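Local coordinates for SIS domain protein (PDB 3FXA), which probably binds a sugar phosphate through its SIS domain and may interconvert such sugars as an isomerase, although its substrate is not established, at residues A[183-186]-A[187-191]. Residues are numbered along the deposited sequence; the frame is centred on the assembly and turned at random.
Sequences EQFS and VIHPG
Phe-185, on the short helix 182-188 that follows the long helix 157-177 in this SIS-domain protein, and His-189, four residues on, lay their rings over one another in an offset stack. The ring centroids are 3.5 Å apart and the planes lie within 5° of parallel. Followed outward, His-189 starts with CB against the carbonyl oxygen and ring of Phe-185. CG comes next, 3.3 Å from Phe-185 CE1, and CD2 sits over the middle of the phenyl face. ND1 and CE1 lie against Phe-185 CZ, and the tip, NE2, is 3.2 Å from Phe-185 CE2. In Phe-185, CG anti to the backbone N (chi1 -170°) sends the ring outward from the helix, and the imidazole, set one turn on, reaches back to lie against its face. Two flat groups suit the place because each offers a face, while phenylalanine also packs against Tyr-180 and against Met-154 of a third subunit. His-189 also packs on Gly-85 of a second subunit, and a bound 1,2-ethanediol lies close by. The backbone bonds here are weak: Val-187 N to the oxygens of Glu-183 and Gln-184, and His-189 N to Ser-186 O. Serine suits its position because its one-carbon side chain lets OG turn back along the helix and donate to Glu-183 O at 2.6 Å. Pro-190, which has no N-H to give to a helical carbonyl, comes next and packs on Val-83 of the second subunit. In the plane of the imidazole, Phe-185 O meets the ring edge, 3.0 Å from His-189 CD2.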
ATOM      1  N   GLU A 183      11.649  26.371  -0.338  1.00 23.17           N
ATOM      2  CA  GLU A 183      12.916  25.657  -0.124  1.00 22.97           C
ATOM      3  C   GLU A 183      12.667  24.294   0.542  1.00 21.64           C
ATOM      4  O   GLU A 183      13.258  23.286   0.121  1.00 21.24           O
ATOM      5  CB  GLU A 183      13.924  26.517   0.663  1.00 23.29           C
ATOM      6  CG  GLU A 183      14.562  27.682  -0.139  1.00 26.14           C
ATOM      7  CD  GLU A 183      13.627  28.867  -0.492  1.00 28.17           C
ATOM      8  OE1 GLU A 183      12.545  29.044   0.123  1.00 24.87           O
ATOM      9  OE2 GLU A 183      13.996  29.647  -1.402  1.00 36.40           O
ATOM     10  N   GLN A 184      11.813  24.272   1.566  1.00 20.38           N
ATOM     11  CA  GLN A 184      11.385  23.021   2.219  1.00 19.97           C
ATOM     12  C   GLN A 184      10.671  22.117   1.219  1.00 20.22           C
ATOM     13  O   GLN A 184      10.930  20.920   1.194  1.00 18.72           O
ATOM     14  CB  GLN A 184      10.429  23.274   3.375  1.00 21.47           C
ATOM     15  CG  GLN A 184      11.029  23.827   4.618  1.00 24.03           C
ATOM     16  CD  GLN A 184       9.941  24.204   5.589  1.00 28.65           C
ATOM     17  OE1 GLN A 184       9.267  25.215   5.406  1.00 30.29           O
ATOM     18  NE2 GLN A 184       9.745  23.387   6.609  1.00 29.27           N
ATOM     19  N   PHE A 185       9.743  22.683   0.440  1.00 18.74           N
ATOM     20  CA  PHE A 185       9.039  21.952  -0.632  1.00 19.15           C
ATOM     21  C   PHE A 185      10.026  21.312  -1.615  1.00 18.83           C
ATOM     22  O   PHE A 185       9.894  20.131  -1.949  1.00 18.51           O
ATOM     23  CB  PHE A 185       8.092  22.884  -1.403  1.00 20.24           C
ATOM     24  CG  PHE A 185       7.166  22.174  -2.356  1.00 24.67           C
ATOM     25  CD1 PHE A 185       7.558  21.897  -3.673  1.00 22.59           C
ATOM     26  CD2 PHE A 185       5.877  21.820  -1.953  1.00 22.63           C
ATOM     27  CE1 PHE A 185       6.683  21.235  -4.555  1.00 23.95           C
ATOM     28  CE2 PHE A 185       5.002  21.188  -2.830  1.00 28.09           C
ATOM     29  CZ  PHE A 185       5.413  20.888  -4.129  1.00 24.68           C
ATOM     30  N   SER A 186      11.041  22.063  -2.027  1.00 18.61           N
ATOM     31  CA  SER A 186      12.011  21.584  -3.020  1.00 18.79           C
ATOM     32  C   SER A 186      12.829  20.359  -2.567  1.00 17.95           C
ATOM     33  O   SER A 186      13.142  19.507  -3.398  1.00 18.58           O
ATOM     34  CB  SER A 186      12.960  22.710  -3.463  1.00 20.36           C
ATOM     35  OG  SER A 186      13.853  23.067  -2.421  1.00 27.52           O
ATOM     36  N   VAL A 187      13.132  20.280  -1.269  1.00 16.90           N
ATOM     37  CA  VAL A 187      13.899  19.162  -0.685  1.00 16.54           C
ATOM     38  C   VAL A 187      13.144  17.850  -0.827  1.00 16.58           C
ATOM     39  O   VAL A 187      13.752  16.836  -1.218  1.00 15.91           O
ATOM     40  CB  VAL A 187      14.248  19.401   0.801  1.00 15.73           C
ATOM     41  CG1 VAL A 187      14.838  18.126   1.444  1.00 14.66           C
ATOM     42  CG2 VAL A 187      15.251  20.551   0.921  1.00 16.09           C
ATOM     43  N   ILE A 188      11.850  17.890  -0.498  1.00 17.11           N
ATOM     44  CA  ILE A 188      10.954  16.700  -0.536  1.00 16.32           C
ATOM     45  C   ILE A 188      10.232  16.485  -1.897  1.00 17.36           C
ATOM     46  O   ILE A 188       9.496  15.511  -2.057  1.00 16.04           O
ATOM     47  CB  ILE A 188       9.997  16.647   0.701  1.00 16.04           C
ATOM     48  CG1 ILE A 188       9.009  17.817   0.750  1.00 17.58           C
ATOM     49  CG2 ILE A 188      10.810  16.635   2.009  1.00 16.20           C
ATOM     50  CD1 ILE A 188       7.933  17.641   1.763  1.00 16.62           C
ATOM     51  N   HIS A 189      10.466  17.356  -2.887  1.00 18.21           N
ATOM     52  CA  HIS A 189       9.912  17.189  -4.239  1.00 19.61           C
ATOM     53  C   HIS A 189      11.050  17.236  -5.293  1.00 21.47           C
ATOM     54  O   HIS A 189      10.966  18.020  -6.252  1.00 24.95           O
ATOM     55  CB  HIS A 189       8.812  18.241  -4.531  1.00 20.20           C
ATOM     56  CG  HIS A 189       7.604  18.152  -3.646  1.00 22.19           C
ATOM     57  ND1 HIS A 189       6.428  17.565  -4.059  1.00 25.07           N
ATOM     58  CD2 HIS A 189       7.357  18.623  -2.399  1.00 17.79           C
ATOM     59  CE1 HIS A 189       5.519  17.677  -3.108  1.00 14.64           C
ATOM     60  NE2 HIS A 189       6.061  18.308  -2.082  1.00 21.80           N
ATOM     61  N   PRO A 190      12.112  16.403  -5.134  1.00 23.06           N
ATOM     62  CA  PRO A 190      13.201  16.413  -6.121  1.00 25.06           C
ATOM     63  C   PRO A 190      12.847  15.816  -7.507  1.00 27.46           C
ATOM     64  O   PRO A 190      13.552  16.106  -8.479  1.00 29.37           O
ATOM     65  CB  PRO A 190      14.289  15.579  -5.436  1.00 24.59           C
ATOM     66  CG  PRO A 190      13.537  14.602  -4.639  1.00 22.05           C
ATOM     67  CD  PRO A 190      12.358  15.370  -4.109  1.00 22.02           C
ATOM     68  N   GLY A 191      11.788  15.001  -7.591  1.00 29.56           N
ATOM     69  CA  GLY A 191      11.384  14.349  -8.840  1.00 31.04           C
ATOM     70  C   GLY A 191      12.141  13.054  -9.104  1.00 32.28           C
ATOM     71  O   GLY A 191      13.093  12.716  -8.384  1.00 31.65           O
TER